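PDB 1YQE: D-aminoacyl-tRNA deacylase from Archaeoglobus fulgidus, which probably hydrolyses D-aminoacyl-tRNAs to free tRNA and D-amino acids, using two zinc ions per subunit and so countering the toxicity of mischarged D-aminoacyl-tRNA. Local coordinates for residues Pro112-Lys118 with Thr210-His216. Numbering follows the deposited sequence.
Sequences PSPQTMK and TTFTFGH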
loop_
_atom_site.group_PDB
_atom_site.type_symbol
_atom_site.label_atom_id
_atom_site.label_comp_id
_atom_site.label_asym_id
_atom_site.label_seq_id
_atom_site.Cartn_x
_atom_site.Cartn_y
_atom_site.Cartn_z
ATOM N N PRO A 112 4.573 -3.428 -5.575
ATOM C CA PRO A 112 3.365 -3.497 -4.740
ATOM C C PRO A 112 3.063 -4.910 -4.241
ATOM O O PRO A 112 3.705 -5.873 -4.652
ATOM C CB PRO A 112 2.271 -2.976 -5.670
ATOM C CG PRO A 112 2.733 -3.436 -7.014
ATOM C CD PRO A 112 4.229 -3.160 -6.983
ATOM N N SER A 113 2.089 -5.019 -3.342
ATOM C CA SER A 113 1.667 -6.312 -2.800
ATOM C C SER A 113 0.139 -6.264 -2.839
ATOM O O SER A 113 -0.524 -6.192 -1.802
ATOM C CB SER A 113 2.164 -6.476 -1.361
ATOM O OG SER A 113 2.003 -7.812 -0.912
ATOM N N PRO A 114 -0.435 -6.300 -4.053
ATOM C CA PRO A 114 -1.876 -6.247 -4.336
ATOM C C PRO A 114 -2.787 -7.187 -3.560
ATOM O O PRO A 114 -3.857 -6.780 -3.107
ATOM C CB PRO A 114 -1.944 -6.496 -5.843
ATOM C CG PRO A 114 -0.635 -5.968 -6.331
ATOM C CD PRO A 114 0.321 -6.497 -5.302
ATOM N N GLN A 115 -2.374 -8.441 -3.414
ATOM C CA GLN A 115 -3.201 -9.410 -2.699
ATOM C C GLN A 115 -3.339 -9.077 -1.220
ATOM O O GLN A 115 -4.456 -9.022 -0.689
ATOM C CB GLN A 115 -2.626 -10.822 -2.864
ATOM C CG GLN A 115 -2.486 -11.272 -4.317
ATOM C CD GLN A 115 -3.789 -11.191 -5.103
ATOM O OE1 GLN A 115 -4.859 -11.539 -4.599
ATOM N NE2 GLN A 115 -3.698 -10.748 -6.356
ATOM N N THR A 116 -2.212 -8.844 -0.555
ATOM C CA THR A 116 -2.218 -8.528 0.864
ATOM C C THR A 116 -2.921 -7.203 1.130
ATOM O O THR A 116 -3.661 -7.071 2.105
ATOM C CB THR A 116 -0.793 -8.488 1.429
ATOM O OG1 THR A 116 -0.193 -9.780 1.265
ATOM C CG2 THR A 116 -0.811 -8.134 2.908
ATOM N N MET A 117 -2.690 -6.222 0.266
ATOM C CA MET A 117 -3.357 -4.939 0.427
ATOM C C MET A 117 -4.869 -5.185 0.438
ATOM O O MET A 117 -5.590 -4.624 1.263
ATOM C CB MET A 117 -3.004 -4.012 -0.726
ATOM C CG MET A 117 -1.551 -3.596 -0.755
ATOM S SD MET A 117 -1.132 -2.906 -2.360
ATOM C CE MET A 117 -2.054 -1.345 -2.302
ATOM N N LYS A 118 -5.337 -6.030 -0.479
ATOM C CA LYS A 118 -6.762 -6.344 -0.585
ATOM C C LYS A 118 -7.289 -7.049 0.659
ATOM O O LYS A 118 -8.322 -6.673 1.204
ATOM C CB LYS A 118 -7.029 -7.225 -1.813
ATOM C CG LYS A 118 -8.503 -7.610 -2.022
ATOM C CD LYS A 118 -9.379 -6.398 -2.388
ATOM C CE LYS A 118 -10.786 -6.830 -2.815
ATOM N NZ LYS A 118 -11.613 -5.683 -3.309
ATOM N N THR A 210 -15.522 -4.884 -4.591
ATOM C CA THR A 210 -15.368 -5.757 -5.748
ATOM C C THR A 210 -14.290 -6.828 -5.562
ATOM O O THR A 210 -13.692 -6.945 -4.499
ATOM C CB THR A 210 -15.045 -4.941 -7.020
ATOM O OG1 THR A 210 -13.722 -4.404 -6.919
ATOM C CG2 THR A 210 -16.041 -3.789 -7.188
ATOM N N THR A 211 -14.057 -7.613 -6.610
ATOM C CA THR A 211 -13.055 -8.671 -6.571
ATOM C C THR A 211 -11.736 -8.137 -7.132
ATOM O O THR A 211 -10.832 -8.901 -7.457
ATOM C CB THR A 211 -13.494 -9.882 -7.415
ATOM O OG1 THR A 211 -13.748 -9.456 -8.760
ATOM C CG2 THR A 211 -14.778 -10.505 -6.835
ATOM N N PHE A 212 -11.642 -6.816 -7.238
ATOM C CA PHE A 212 -10.446 -6.173 -7.767
ATOM C C PHE A 212 -9.587 -5.523 -6.701
ATOM O O PHE A 212 -10.087 -4.994 -5.704
ATOM C CB PHE A 212 -10.819 -5.090 -8.784
ATOM C CG PHE A 212 -10.706 -5.525 -10.213
ATOM C CD1 PHE A 212 -11.764 -6.169 -10.849
ATOM C CD2 PHE A 212 -9.542 -5.269 -10.934
ATOM C CE1 PHE A 212 -11.672 -6.549 -12.185
ATOM C CE2 PHE A 212 -9.435 -5.645 -12.274
ATOM C CZ PHE A 212 -10.506 -6.286 -12.901
ATOM N N THR A 213 -8.281 -5.561 -6.925
ATOM C CA THR A 213 -7.344 -4.925 -6.023
ATOM C C THR A 213 -6.445 -4.112 -6.937
ATOM O O THR A 213 -6.534 -4.233 -8.156
ATOM C CB THR A 213 -6.497 -5.938 -5.230
ATOM O OG1 THR A 213 -5.680 -5.224 -4.295
ATOM C CG2 THR A 213 -5.588 -6.757 -6.161
ATOM N N PHE A 214 -5.596 -3.281 -6.347
ATOM C CA PHE A 214 -4.699 -2.433 -7.120
ATOM C C PHE A 214 -3.258 -2.610 -6.696
ATOM O O PHE A 214 -2.970 -3.037 -5.579
ATOM C CB PHE A 214 -5.067 -0.958 -6.923
ATOM C CG PHE A 214 -6.388 -0.571 -7.521
ATOM C CD1 PHE A 214 -6.467 -0.145 -8.842
ATOM C CD2 PHE A 214 -7.557 -0.668 -6.776
ATOM C CE1 PHE A 214 -7.693 0.179 -9.419
ATOM C CE2 PHE A 214 -8.790 -0.350 -7.338
ATOM C CZ PHE A 214 -8.862 0.075 -8.664
ATOM N N GLY A 215 -2.359 -2.294 -7.621
ATOM C CA GLY A 215 -0.944 -2.326 -7.333
ATOM C C GLY A 215 -0.640 -0.845 -7.180
ATOM O O GLY A 215 -0.608 -0.314 -6.070
ATOM N N HIS A 216 -0.451 -0.166 -8.304
ATOM C CA HIS A 216 -0.179 1.266 -8.282
ATOM C C HIS A 216 -1.408 2.021 -8.766
ATOM O O HIS A 216 -2.284 1.448 -9.419
ATOM C CB HIS A 216 1.038 1.583 -9.155
ATOM C CG HIS A 216 2.341 1.316 -8.468
ATOM N ND1 HIS A 216 2.800 2.092 -7.426
ATOM C CD2 HIS A 216 3.249 0.325 -8.628
ATOM C CE1 HIS A 216 3.933 1.591 -6.972
ATOM N NE2 HIS A 216 4.227 0.517 -7.682
#
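The first turn of helix 114-125 packs on an edge strand, 212-218, of the four-stranded parallel sheet, and K118 and T213 contribute the two largest shares of the contact. A lysine suits this buried place because its long chain can bring one ammonium to several carbonyls. K118 leaves the helix with CG anti to the backbone N (chi1 -180°), passes over T213 CB and delivers NZ to T210 O at 2.7 Å and to F212 O at 2.9 Å, approaching from above each carbonyl plane. M207 O takes a third bond, and the W188 ring adds a cation-pi contact, so backbone dipoles and an aromatic ring probably stabilise the buried charge. T213 runs alongside K118 in the opposite direction, and its OG1 donates to P114 O at 2.7 Å. K118 N reaches that carbonyl from the opposite face of its plane. T213's methyl CG2 meets P114 CB at 3.7 Å, a use of both branches that suits threonine. Farther along, P112 CB rests 3.7 Å from G215 CA, where the bare glycine backbone permits close approach. P112 CD meets the H216 ring obliquely, the ring being held by hydrogen bonds of ND1 to T141 OG1 and NE2 to A110 O. M117 SD lies 3.7 Å from F214 O, which is buried without a hydrogen-bonding partner. Such packing of a helix against the edge strand of a parallel sheet is typical of alpha/beta folds.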